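Local structure of alpha-catenin-like protein hmp-1 (Caenorhabditis elegans, 5H5M) at residues R254-I259 with N353-A358; E274-A279 with A331-Q336; V162-C167 with T182-E187; S177-T182 with R225-A230. The protein joins the cadherin-catenin complex at adherens junctions, binds beta-catenin and actin filaments, and is required for cell migration and shape change during embryonic enclosure and elongation. All blocks are in the same frame, centred on the assembly; numbering follows the deposited sequence.

Interaction 1 (R254-I259 with N353-A358); sequences RGIKGI and NEFINA
Phe355 reaches across from helix 345-374 to Gly255 and Ile259 of helix 237-260 in the M domain, where the axes of the segments 254-259 and 353-358 lie 10.0 Å apart and are nearly antiparallel (163°). The first kind of contact is ring against backbone. Phe355 turns its ring away from its own backbone N (chi1 -170°) and across to the other helix, where CE2 comes to 3.7 Å from Gly255 CA. The missing side chain of Gly255 makes this possible, since a CB there would fall only 2.3 Å from Phe355 CE2. The rest is apolar side-chain packing. Ile259 lays its CD1 near the root of the ring, 3.7 Å from Phe355 CB. Directly after Gly255, Ile256 stretches its CD1 over to Ile356, touching Ile356 CG1 at 3.6 Å, while Ile256 CG1 stays at looser range from Phe355 CD2. Val276 and Ala279 of helix 276-300 and Leu332 of helix 305-339 also touch Phe355, so all four helices meet around it. With apolar side chains and a bare glycine backbone making the contact, cohesion rests on burial and shape complementarity, as expected for a four-helix bundle of the vinculin/alpha-catenin family.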
loop_
_atom_site.group_PDB
_atom_site.type_symbol
_atom_site.label_atom_id
_atom_site.label_comp_id
_atom_site.label_asym_id
_atom_site.label_seq_id
_atom_site.Cartn_x
_atom_site.Cartn_y
_atom_site.Cartn_z
ATOM N N ARG A 254 -12.437 3.942 11.935
ATOM C CA ARG A 254 -13.451 2.985 11.505
ATOM C C ARG A 254 -13.987 2.195 12.697
ATOM O O ARG A 254 -15.193 1.985 12.820
ATOM C CB ARG A 254 -12.887 2.036 10.446
ATOM C CG ARG A 254 -13.316 2.372 9.024
ATOM C CD ARG A 254 -12.867 1.308 8.024
ATOM N NE ARG A 254 -11.412 1.168 7.971
ATOM C CZ ARG A 254 -10.618 1.900 7.193
ATOM N NH1 ARG A 254 -11.135 2.832 6.403
ATOM N NH2 ARG A 254 -9.305 1.706 7.207
ATOM N N GLY A 255 -13.082 1.770 13.574
ATOM C CA GLY A 255 -13.460 1.055 14.780
ATOM C C GLY A 255 -14.288 1.904 15.728
ATOM O O GLY A 255 -15.197 1.403 16.389
ATOM N N ILE A 256 -13.975 3.195 15.791
ATOM C CA ILE A 256 -14.715 4.121 16.638
ATOM C C ILE A 256 -16.164 4.235 16.169
ATOM O O ILE A 256 -17.089 4.247 16.982
ATOM C CB ILE A 256 -14.055 5.518 16.660
ATOM C CG1 ILE A 256 -12.780 5.487 17.504
ATOM C CG2 ILE A 256 -15.006 6.567 17.212
ATOM C CD1 ILE A 256 -11.957 6.757 17.406
ATOM N N LYS A 257 -16.358 4.299 14.854
ATOM C CA LYS A 257 -17.701 4.375 14.286
ATOM C C LYS A 257 -18.532 3.136 14.609
ATOM O O LYS A 257 -19.740 3.229 14.810
ATOM C CB LYS A 257 -17.636 4.576 12.771
ATOM C CG LYS A 257 -17.456 6.022 12.356
ATOM C CD LYS A 257 -18.238 6.326 11.088
ATOM C CE LYS A 257 -18.358 7.824 10.863
ATOM N NZ LYS A 257 -19.280 8.139 9.737
ATOM N N GLY A 258 -17.884 1.979 14.662
ATOM C CA GLY A 258 -18.577 0.749 14.998
ATOM C C GLY A 258 -19.005 0.701 16.451
ATOM O O GLY A 258 -20.049 0.138 16.784
ATOM N N ILE A 259 -18.193 1.297 17.318
ATOM C CA ILE A 259 -18.485 1.342 18.744
ATOM C C ILE A 259 -19.656 2.273 19.041
ATOM O O ILE A 259 -20.548 1.937 19.820
ATOM C CB ILE A 259 -17.246 1.800 19.548
ATOM C CG1 ILE A 259 -16.176 0.710 19.532
ATOM C CG2 ILE A 259 -17.621 2.149 20.983
ATOM C CD1 ILE A 259 -14.903 1.098 20.239
ATOM N N ASN A 353 -12.953 5.512 24.050
ATOM C CA ASN A 353 -11.696 5.944 24.638
ATOM C C ASN A 353 -10.747 4.770 24.885
ATOM O O ASN A 353 -9.543 4.885 24.664
ATOM C CB ASN A 353 -11.956 6.702 25.942
ATOM C CG ASN A 353 -12.441 8.123 25.705
ATOM O OD1 ASN A 353 -12.030 8.781 24.748
ATOM N ND2 ASN A 353 -13.319 8.603 26.578
ATOM N N GLU A 354 -11.291 3.644 25.337
ATOM C CA GLU A 354 -10.482 2.446 25.555
ATOM C C GLU A 354 -9.878 1.936 24.251
ATOM O O GLU A 354 -8.745 1.459 24.228
ATOM C CB GLU A 354 -11.313 1.343 26.216
ATOM C CG GLU A 354 -10.628 -0.025 26.283
ATOM C CD GLU A 354 -9.313 -0.019 27.057
ATOM O OE1 GLU A 354 -9.058 0.931 27.828
ATOM O OE2 GLU A 354 -8.534 -0.982 26.897
ATOM N N PHE A 355 -10.637 2.044 23.166
ATOM C CA PHE A 355 -10.150 1.629 21.859
ATOM C C PHE A 355 -9.065 2.578 21.358
ATOM O O PHE A 355 -8.060 2.139 20.804
ATOM C CB PHE A 355 -11.298 1.563 20.852
ATOM C CG PHE A 355 -10.921 0.922 19.547
ATOM C CD1 PHE A 355 -10.501 -0.398 19.507
ATOM C CD2 PHE A 355 -10.992 1.633 18.364
ATOM C CE1 PHE A 355 -10.155 -0.996 18.309
ATOM C CE2 PHE A 355 -10.646 1.040 17.163
ATOM C CZ PHE A 355 -10.229 -0.279 17.136
ATOM N N ILE A 356 -9.280 3.876 21.559
ATOM C CA ILE A 356 -8.306 4.895 21.172
ATOM C C ILE A 356 -6.988 4.710 21.916
ATOM O O ILE A 356 -5.914 4.757 21.313
ATOM C CB ILE A 356 -8.844 6.320 21.435
ATOM C CG1 ILE A 356 -9.908 6.687 20.400
ATOM C CG2 ILE A 356 -7.717 7.345 21.400
ATOM C CD1 ILE A 356 -10.521 8.061 20.618
ATOM N N ASN A 357 -7.073 4.494 23.224
ATOM C CA ASN A 357 -5.881 4.264 24.033
ATOM C C ASN A 357 -5.165 2.980 23.633
ATOM O O ASN A 357 -3.940 2.907 23.689
ATOM C CB ASN A 357 -6.234 4.219 25.522
ATOM C CG ASN A 357 -6.703 5.561 26.048
ATOM O OD1 ASN A 357 -6.348 6.610 25.510
ATOM N ND2 ASN A 357 -7.504 5.534 27.106
ATOM N N ALA A 358 -5.932 1.973 23.226
ATOM C CA ALA A 358 -5.349 0.715 22.772
ATOM C C ALA A 358 -4.641 0.893 21.430
ATOM O O ALA A 358 -3.534 0.396 21.239
ATOM C CB ALA A 358 -6.416 -0.359 22.671
#

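Interaction 2 (E274-A279 with A331-Q336); sequences ETVDCA and ALANRQ
Val276 and Ala333 bring their backbones together, with CA atoms 6.0 Å apart, where the first turn of helix 276-300 meets helix 305-339 within a bundle of the M domain. Val276 carries most of the contact. Its CB points at the partner helix, and a chi1 of 172° sends the two methyl groups to different neighbours. CG1 lies against Leu332 and Ala333, 4.2 Å from Leu332 CG and equally far from Ala333 CB, the valine and leucine side chains meeting at about a right angle. CG2 instead meets the amide oxygen of Gln336, 3.6 Å from OE1. Gln336 gets there by an extended side chain, CG anti to the backbone N, and its NE2 makes a weak hydrogen bond to Gly258 O of helix 237-260. Beside this apolar patch, Asp277 brings OD1 to 3.6 Å from Ala333 CB. The turn that presents Val276 is fixed by an N-cap: Thr275 OG1 accepts from Cys278 N at 3.3 Å, with an N-H...O angle of 164°. Val276 also packs on Ile259 of helix 237-260, so the helix start is held against a further member of the bundle. Chemically the contact is graded from inside to outside. Methyl groups of Val276 and Leu332 are buried, whereas Asp277 is exposed and gains only van der Waals contact with Ala333; polar groups satisfy the capped helix end and the neighbouring helix rather than bonding across this interface.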
loop_
_atom_site.group_PDB
_atom_site.type_symbol
_atom_site.label_atom_id
_atom_site.label_comp_id
_atom_site.label_asym_id
_atom_site.label_seq_id
_atom_site.Cartn_x
_atom_site.Cartn_y
_atom_site.Cartn_z
ATOM N N GLU A 274 -16.888 -1.637 9.482
ATOM C CA GLU A 274 -16.605 -0.824 10.661
ATOM C C GLU A 274 -16.880 -1.566 11.962
ATOM O O GLU A 274 -17.772 -1.192 12.717
ATOM C CB GLU A 274 -17.434 0.465 10.625
ATOM C CG GLU A 274 -17.278 1.270 9.346
ATOM C CD GLU A 274 -18.394 2.275 9.160
ATOM O OE1 GLU A 274 -19.475 2.076 9.752
ATOM O OE2 GLU A 274 -18.192 3.263 8.428
ATOM N N THR A 275 -16.119 -2.620 12.226
ATOM C CA THR A 275 -16.246 -3.339 13.486
ATOM C C THR A 275 -14.924 -3.314 14.230
ATOM O O THR A 275 -13.865 -3.143 13.625
ATOM C CB THR A 275 -16.691 -4.801 13.277
ATOM O OG1 THR A 275 -15.749 -5.479 12.437
ATOM C CG2 THR A 275 -18.067 -4.852 12.635
ATOM N N VAL A 276 -14.996 -3.465 15.547
ATOM C CA VAL A 276 -13.803 -3.569 16.372
ATOM C C VAL A 276 -12.941 -4.747 15.916
ATOM O O VAL A 276 -11.718 -4.628 15.824
ATOM C CB VAL A 276 -14.165 -3.731 17.856
ATOM C CG1 VAL A 276 -12.922 -4.028 18.683
ATOM C CG2 VAL A 276 -14.871 -2.483 18.364
ATOM N N ASP A 277 -13.589 -5.869 15.609
ATOM C CA ASP A 277 -12.892 -7.075 15.172
ATOM C C ASP A 277 -12.002 -6.826 13.961
ATOM O O ASP A 277 -10.804 -7.102 14.000
ATOM C CB ASP A 277 -13.893 -8.189 14.850
ATOM C CG ASP A 277 -14.180 -9.080 16.044
ATOM O OD1 ASP A 277 -13.280 -9.242 16.893
ATOM O OD2 ASP A 277 -15.304 -9.624 16.129
ATOM N N CYS A 278 -12.592 -6.298 12.893
ATOM C CA CYS A 278 -11.871 -6.092 11.637
ATOM C C CYS A 278 -10.872 -4.944 11.700
ATOM O O CYS A 278 -9.788 -5.030 11.120
ATOM C CB CYS A 278 -12.858 -5.854 10.493
ATOM S SG CYS A 278 -13.869 -7.296 10.102
ATOM N N ALA A 279 -11.239 -3.867 12.388
ATOM C CA ALA A 279 -10.327 -2.741 12.561
ATOM C C ALA A 279 -9.071 -3.198 13.289
ATOM O O ALA A 279 -7.957 -2.870 12.879
ATOM C CB ALA A 279 -11.001 -1.607 13.318
ATOM N N ALA A 331 -10.996 -8.152 24.090
ATOM C CA ALA A 331 -11.841 -8.060 25.275
ATOM C C ALA A 331 -12.965 -7.052 25.048
ATOM O O ALA A 331 -14.083 -7.232 25.533
ATOM C CB ALA A 331 -11.015 -7.676 26.493
ATOM N N LEU A 332 -12.656 -5.992 24.307
ATOM C CA LEU A 332 -13.647 -4.989 23.940
ATOM C C LEU A 332 -14.662 -5.592 22.975
ATOM O O LEU A 332 -15.865 -5.365 23.100
ATOM C CB LEU A 332 -12.966 -3.762 23.323
ATOM C CG LEU A 332 -13.799 -2.727 22.558
ATOM C CD1 LEU A 332 -14.947 -2.206 23.391
ATOM C CD2 LEU A 332 -12.919 -1.570 22.100
ATOM N N ALA A 333 -14.168 -6.370 22.019
ATOM C CA ALA A 333 -15.027 -7.047 21.056
ATOM C C ALA A 333 -15.989 -8.011 21.752
ATOM O O ALA A 333 -17.167 -8.087 21.401
ATOM C CB ALA A 333 -14.185 -7.787 20.027
ATOM N N ASN A 334 -15.483 -8.739 22.744
ATOM C CA ASN A 334 -16.308 -9.682 23.490
ATOM C C ASN A 334 -17.362 -8.976 24.334
ATOM O O ASN A 334 -18.468 -9.486 24.503
ATOM C CB ASN A 334 -15.440 -10.576 24.379
ATOM C CG ASN A 334 -14.579 -11.534 23.577
ATOM O OD1 ASN A 334 -14.944 -11.939 22.473
ATOM N ND2 ASN A 334 -13.430 -11.905 24.133
ATOM N N ARG A 335 -17.021 -7.806 24.865
ATOM C CA ARG A 335 -17.975 -7.042 25.661
ATOM C C ARG A 335 -19.104 -6.495 24.790
ATOM O O ARG A 335 -20.227 -6.326 25.257
ATOM C CB ARG A 335 -17.280 -5.896 26.406
ATOM C CG ARG A 335 -16.392 -6.343 27.563
ATOM C CD ARG A 335 -15.875 -5.157 28.372
ATOM N NE ARG A 335 -15.116 -4.206 27.562
ATOM C CZ ARG A 335 -13.793 -4.078 27.600
ATOM N NH1 ARG A 335 -13.075 -4.851 28.403
ATOM N NH2 ARG A 335 -13.183 -3.183 26.832
ATOM N N GLN A 336 -18.805 -6.239 23.522
ATOM C CA GLN A 336 -19.774 -5.630 22.617
ATOM C C GLN A 336 -20.771 -6.640 22.050
ATOM O O GLN A 336 -21.906 -6.287 21.731
ATOM C CB GLN A 336 -19.053 -4.917 21.471
ATOM C CG GLN A 336 -19.967 -4.039 20.630
ATOM C CD GLN A 336 -19.242 -3.355 19.489
ATOM O OE1 GLN A 336 -18.161 -3.780 19.077
ATOM N NE2 GLN A 336 -19.836 -2.287 18.970
#

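Interaction 3 (V162-C167 with T182-E187); sequences VARLSC and TAAQLE
Ala183 faces Ala163 across an antiparallel helical hairpin, helix 142-166 leading into helix 173-202, which returns alongside it, in the all-helical architecture of the vinculin/alpha-catenin family. The axes of the two short segments lie 10.3 Å apart at 163°. Ala183 comes first along the returning helix: its CB meets Ala163 CB at 4.2 Å, small side chain against small side chain, and the Arg164 chain passes by with NE at similar range. One residue on, Ala184 lies beside the end of that arginine, its CA 3.8 Å from Arg164 NH2. The guanidinium passes these two small residues on its way to Glu187. A turn later, Glu187 closes the contact with a salt bridge. Arg164 is extended from CG to NE, and Glu187, also extended, points back toward the first helix, so that the two chains cross at about a right angle. Substituting a leucine for Arg164 would probably leave the Glu187 carboxylate without its charged mate and free to turn at the exposed side of the hairpin. The grip is end-on and double, yet the two flat groups are not coplanar: their planes stand 61° apart, and both oxygens are met from above the carboxylate plane. Arg164 NH1 bonds to Glu187 OE2 at 3.1 Å, and Arg164 NH2 to Glu187 OE1 at 2.9 Å with a nearly straight N-H...O angle of 174°.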
loop_
_atom_site.group_PDB
_atom_site.type_symbol
_atom_site.label_atom_id
_atom_site.label_comp_id
_atom_site.label_asym_id
_atom_site.label_seq_id
_atom_site.Cartn_x
_atom_site.Cartn_y
_atom_site.Cartn_z
ATOM N N VAL A 162 -2.990 -5.021 -7.661
ATOM C CA VAL A 162 -2.118 -4.059 -6.993
ATOM C C VAL A 162 -0.667 -4.210 -7.455
ATOM O O VAL A 162 0.029 -3.213 -7.678
ATOM C CB VAL A 162 -2.197 -4.211 -5.457
ATOM C CG1 VAL A 162 -1.119 -3.386 -4.772
ATOM C CG2 VAL A 162 -3.578 -3.803 -4.959
ATOM N N ALA A 163 -0.216 -5.452 -7.608
ATOM C CA ALA A 163 1.132 -5.722 -8.100
ATOM C C ALA A 163 1.365 -5.081 -9.467
ATOM O O ALA A 163 2.401 -4.459 -9.704
ATOM C CB ALA A 163 1.384 -7.223 -8.175
ATOM N N ARG A 164 0.397 -5.235 -10.363
ATOM C CA ARG A 164 0.512 -4.682 -11.708
ATOM C C ARG A 164 0.420 -3.160 -11.700
ATOM O O ARG A 164 1.070 -2.491 -12.504
ATOM C CB ARG A 164 -0.558 -5.279 -12.625
ATOM C CG ARG A 164 -0.297 -6.740 -12.972
ATOM C CD ARG A 164 -1.509 -7.411 -13.608
ATOM N NE ARG A 164 -1.184 -8.755 -14.078
ATOM C CZ ARG A 164 -2.077 -9.716 -14.291
ATOM N NH1 ARG A 164 -3.365 -9.492 -14.071
ATOM N NH2 ARG A 164 -1.679 -10.907 -14.717
ATOM N N LEU A 165 -0.382 -2.619 -10.788
ATOM C CA LEU A 165 -0.531 -1.173 -10.653
ATOM C C LEU A 165 0.781 -0.546 -10.184
ATOM O O LEU A 165 1.143 0.553 -10.603
ATOM C CB LEU A 165 -1.668 -0.836 -9.679
ATOM C CG LEU A 165 -1.995 0.636 -9.399
ATOM C CD1 LEU A 165 -2.781 1.241 -10.545
ATOM C CD2 LEU A 165 -2.762 0.792 -8.086
ATOM N N SER A 166 1.496 -1.262 -9.322
ATOM C CA SER A 166 2.758 -0.780 -8.764
ATOM C C SER A 166 3.846 -0.588 -9.822
ATOM O O SER A 166 4.679 0.314 -9.715
ATOM C CB SER A 166 3.261 -1.748 -7.692
ATOM O OG SER A 166 2.324 -1.865 -6.636
ATOM N N CYS A 167 3.831 -1.440 -10.841
ATOM C CA CYS A 167 4.886 -1.458 -11.848
ATOM C C CYS A 167 4.986 -0.151 -12.639
ATOM O O CYS A 167 6.055 0.191 -13.145
ATOM C CB CYS A 167 4.670 -2.635 -12.801
ATOM S SG CYS A 167 4.904 -4.250 -12.007
ATOM N N THR A 182 5.438 -13.043 -11.635
ATOM C CA THR A 182 4.916 -13.612 -10.401
ATOM C C THR A 182 3.418 -13.355 -10.273
ATOM O O THR A 182 2.666 -14.232 -9.853
ATOM C CB THR A 182 5.648 -13.044 -9.172
ATOM O OG1 THR A 182 7.062 -13.211 -9.340
ATOM C CG2 THR A 182 5.199 -13.752 -7.900
ATOM N N ALA A 183 2.986 -12.158 -10.659
ATOM C CA ALA A 183 1.568 -11.808 -10.610
ATOM C C ALA A 183 0.747 -12.695 -11.546
ATOM O O ALA A 183 -0.331 -13.166 -11.176
ATOM C CB ALA A 183 1.366 -10.343 -10.957
ATOM N N ALA A 184 1.266 -12.929 -12.750
ATOM C CA ALA A 184 0.588 -13.788 -13.720
ATOM C C ALA A 184 0.515 -15.238 -13.239
ATOM O O ALA A 184 -0.453 -15.946 -13.525
ATOM C CB ALA A 184 1.286 -13.716 -15.075
ATOM N N GLN A 185 1.542 -15.680 -12.517
ATOM C CA GLN A 185 1.559 -17.036 -11.977
ATOM C C GLN A 185 0.545 -17.193 -10.843
ATOM O O GLN A 185 -0.138 -18.214 -10.752
ATOM C CB GLN A 185 2.960 -17.410 -11.490
ATOM C CG GLN A 185 3.939 -17.693 -12.616
ATOM C CD GLN A 185 5.327 -18.039 -12.113
ATOM O OE1 GLN A 185 6.163 -17.160 -11.910
ATOM N NE2 GLN A 185 5.580 -19.328 -11.912
ATOM N N LEU A 186 0.445 -16.179 -9.989
ATOM C CA LEU A 186 -0.535 -16.184 -8.907
ATOM C C LEU A 186 -1.955 -16.141 -9.458
ATOM O O LEU A 186 -2.850 -16.819 -8.954
ATOM C CB LEU A 186 -0.298 -15.007 -7.960
ATOM C CG LEU A 186 0.886 -15.170 -7.004
ATOM C CD1 LEU A 186 1.240 -13.849 -6.335
ATOM C CD2 LEU A 186 0.564 -16.217 -5.960
ATOM N N GLU A 187 -2.150 -15.338 -10.497
ATOM C CA GLU A 187 -3.439 -15.234 -11.168
ATOM C C GLU A 187 -3.863 -16.585 -11.744
ATOM O O GLU A 187 -5.046 -16.937 -11.757
ATOM C CB GLU A 187 -3.366 -14.179 -12.270
ATOM C CG GLU A 187 -4.628 -14.016 -13.093
ATOM C CD GLU A 187 -4.483 -12.934 -14.144
ATOM O OE1 GLU A 187 -3.573 -13.048 -14.995
ATOM O OE2 GLU A 187 -5.267 -11.963 -14.111
#

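Interaction 4 (S177-T182 with R225-A230); sequences SVIQHT and RLLTTA
Ile179 and Thr182 line the side of helix 173-202 that meets Leu226, Leu227 and Ala230 of helix 207-233, forming an antiparallel helical hairpin of the M domain in which successive helices cross at 148° with their local axes 9.5 Å apart. At the closest backbone approach, Ile179 and Leu227 are set at about a right angle to each other. Ile179 divides its branches: CG2 runs to Leu227 CD1 at 3.9 Å, while CG1, beside the backbone N (chi1 -68°), comes to 3.5 Å from Ala230 CB. The small alanine lets the isoleucine come near its backbone, where CD1 also passes the carbonyl. Toward the exposed edge, Val178 points toward the partner helix, its CG1 4.3 Å from Leu226 CD1 and more loosely near Ala230. Thr182 is wedged between the two leucines at a slant: OG1 faces Leu226 CD2 at 3.5 Å, and CG2 packs on Leu227 CB at 3.8 Å. In place of Thr182, an alanine here would probably leave a gap beside Leu226 and Leu227 and cost Val178 O one of its two donors. Further inside, Ala163 of helix 142-166 touches both Ile179 and Leu227, bringing a third helix to the pair. The hydroxyl buried among these apolar groups is satisfied within its own helix: Thr182 OG1 donates to Val178 O at 2.6 Å from above the carbonyl plane, while Thr182 N reaches the same oxygen from the opposite face.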
loop_
_atom_site.group_PDB
_atom_site.type_symbol
_atom_site.label_atom_id
_atom_site.label_comp_id
_atom_site.label_asym_id
_atom_site.label_seq_id
_atom_site.Cartn_x
_atom_site.Cartn_y
_atom_site.Cartn_z
ATOM N N SER A 177 9.930 -6.914 -13.995
ATOM C CA SER A 177 9.813 -8.158 -14.742
ATOM C C SER A 177 9.428 -9.320 -13.828
ATOM O O SER A 177 8.525 -10.094 -14.148
ATOM C CB SER A 177 11.116 -8.472 -15.469
ATOM O OG SER A 177 11.028 -9.720 -16.130
ATOM N N VAL A 178 10.110 -9.430 -12.691
ATOM C CA VAL A 178 9.816 -10.478 -11.717
ATOM C C VAL A 178 8.407 -10.321 -11.147
ATOM O O VAL A 178 7.662 -11.295 -11.032
ATOM C CB VAL A 178 10.841 -10.479 -10.562
ATOM C CG1 VAL A 178 10.351 -11.346 -9.402
ATOM C CG2 VAL A 178 12.200 -10.953 -11.057
ATOM N N ILE A 179 8.045 -9.089 -10.806
ATOM C CA ILE A 179 6.724 -8.788 -10.262
ATOM C C ILE A 179 5.601 -9.173 -11.225
ATOM O O ILE A 179 4.602 -9.772 -10.819
ATOM C CB ILE A 179 6.602 -7.290 -9.909
ATOM C CG1 ILE A 179 7.523 -6.953 -8.733
ATOM C CG2 ILE A 179 5.156 -6.925 -9.582
ATOM C CD1 ILE A 179 7.687 -5.476 -8.481
ATOM N N GLN A 180 5.770 -8.839 -12.500
ATOM C CA GLN A 180 4.738 -9.123 -13.489
ATOM C C GLN A 180 4.597 -10.622 -13.752
ATOM O O GLN A 180 3.479 -11.129 -13.869
ATOM C CB GLN A 180 5.024 -8.375 -14.790
ATOM C CG GLN A 180 4.749 -6.884 -14.678
ATOM C CD GLN A 180 5.126 -6.112 -15.920
ATOM O OE1 GLN A 180 6.032 -6.498 -16.657
ATOM N NE2 GLN A 180 4.432 -5.004 -16.156
ATOM N N HIS A 181 5.722 -11.330 -13.843
ATOM C CA HIS A 181 5.690 -12.778 -14.031
ATOM C C HIS A 181 5.055 -13.479 -12.831
ATOM O O HIS A 181 4.229 -14.383 -12.988
ATOM C CB HIS A 181 7.093 -13.337 -14.272
ATOM C CG HIS A 181 7.674 -12.967 -15.605
ATOM N ND1 HIS A 181 8.316 -11.768 -15.831
ATOM C CD2 HIS A 181 7.698 -13.636 -16.779
ATOM C CE1 HIS A 181 8.719 -11.720 -17.088
ATOM N NE2 HIS A 181 8.356 -12.838 -17.688
ATOM N N THR A 182 5.438 -13.043 -11.635
ATOM C CA THR A 182 4.916 -13.612 -10.401
ATOM C C THR A 182 3.418 -13.355 -10.273
ATOM O O THR A 182 2.666 -14.232 -9.853
ATOM C CB THR A 182 5.648 -13.044 -9.172
ATOM O OG1 THR A 182 7.062 -13.211 -9.340
ATOM C CG2 THR A 182 5.199 -13.752 -7.900
ATOM N N ARG A 225 5.194 -14.746 -1.130
ATOM C CA ARG A 225 6.380 -14.278 -0.422
ATOM C C ARG A 225 7.339 -13.589 -1.391
ATOM O O ARG A 225 7.884 -12.525 -1.100
ATOM C CB ARG A 225 7.073 -15.444 0.286
ATOM C CG ARG A 225 8.303 -15.055 1.090
ATOM C CD ARG A 225 8.791 -16.219 1.945
ATOM N NE ARG A 225 7.819 -16.587 2.974
ATOM C CZ ARG A 225 7.058 -17.679 2.938
ATOM N NH1 ARG A 225 7.153 -18.527 1.923
ATOM N NH2 ARG A 225 6.200 -17.925 3.920
ATOM N N LEU A 226 7.529 -14.214 -2.548
ATOM C CA LEU A 226 8.337 -13.655 -3.620
ATOM C C LEU A 226 7.797 -12.293 -4.058
ATOM O O LEU A 226 8.546 -11.328 -4.188
ATOM C CB LEU A 226 8.370 -14.621 -4.808
ATOM C CG LEU A 226 9.001 -14.110 -6.103
ATOM C CD1 LEU A 226 10.408 -13.670 -5.815
ATOM C CD2 LEU A 226 9.003 -15.184 -7.177
ATOM N N LEU A 227 6.490 -12.225 -4.279
ATOM C CA LEU A 227 5.851 -11.011 -4.765
ATOM C C LEU A 227 5.936 -9.888 -3.737
ATOM O O LEU A 227 6.190 -8.732 -4.084
ATOM C CB LEU A 227 4.389 -11.287 -5.122
ATOM C CG LEU A 227 3.539 -10.054 -5.437
ATOM C CD1 LEU A 227 4.078 -9.339 -6.660
ATOM C CD2 LEU A 227 2.073 -10.427 -5.624
ATOM N N THR A 228 5.722 -10.236 -2.473
ATOM C CA THR A 228 5.763 -9.260 -1.392
ATOM C C THR A 228 7.156 -8.662 -1.274
ATOM O O THR A 228 7.313 -7.450 -1.115
ATOM C CB THR A 228 5.358 -9.885 -0.046
ATOM O OG1 THR A 228 4.104 -10.562 -0.189
ATOM C CG2 THR A 228 5.236 -8.809 1.024
ATOM N N THR A 229 8.168 -9.518 -1.369
ATOM C CA THR A 229 9.549 -9.072 -1.305
ATOM C C THR A 229 9.869 -8.144 -2.475
ATOM O O THR A 229 10.462 -7.080 -2.292
ATOM C CB THR A 229 10.527 -10.255 -1.323
ATOM O OG1 THR A 229 10.265 -11.102 -0.201
ATOM C CG2 THR A 229 11.960 -9.752 -1.234
ATOM N N ALA A 230 9.467 -8.549 -3.675
ATOM C CA ALA A 230 9.745 -7.760 -4.870
ATOM C C ALA A 230 9.097 -6.374 -4.795
ATOM O O ALA A 230 9.715 -5.377 -5.170
ATOM C CB ALA A 230 9.280 -8.502 -6.108
#

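Overall arrangement
From the N terminus, interaction 3 comes first, closing the short connection between helix 142-166 and helix 173-202. Before it is complete, interaction 4 opens on the same helix 173-202 and reaches forward to helix 207-233, so the two cross along the chain and share Thr182; packing of Leu186 on Leu227 and of Cys167 on Ile179 fuses them. After helix 207-233 the chain passes into helix 237-260, where interaction 1 opens and spans to helix 345-374. Interaction 2, between helices 276-300 and 305-339, is nested inside that loop. Interactions 1 and 2 tie together one four-helix group; their centres lie about 33 to 36 Å from the centres of interactions 3 and 4.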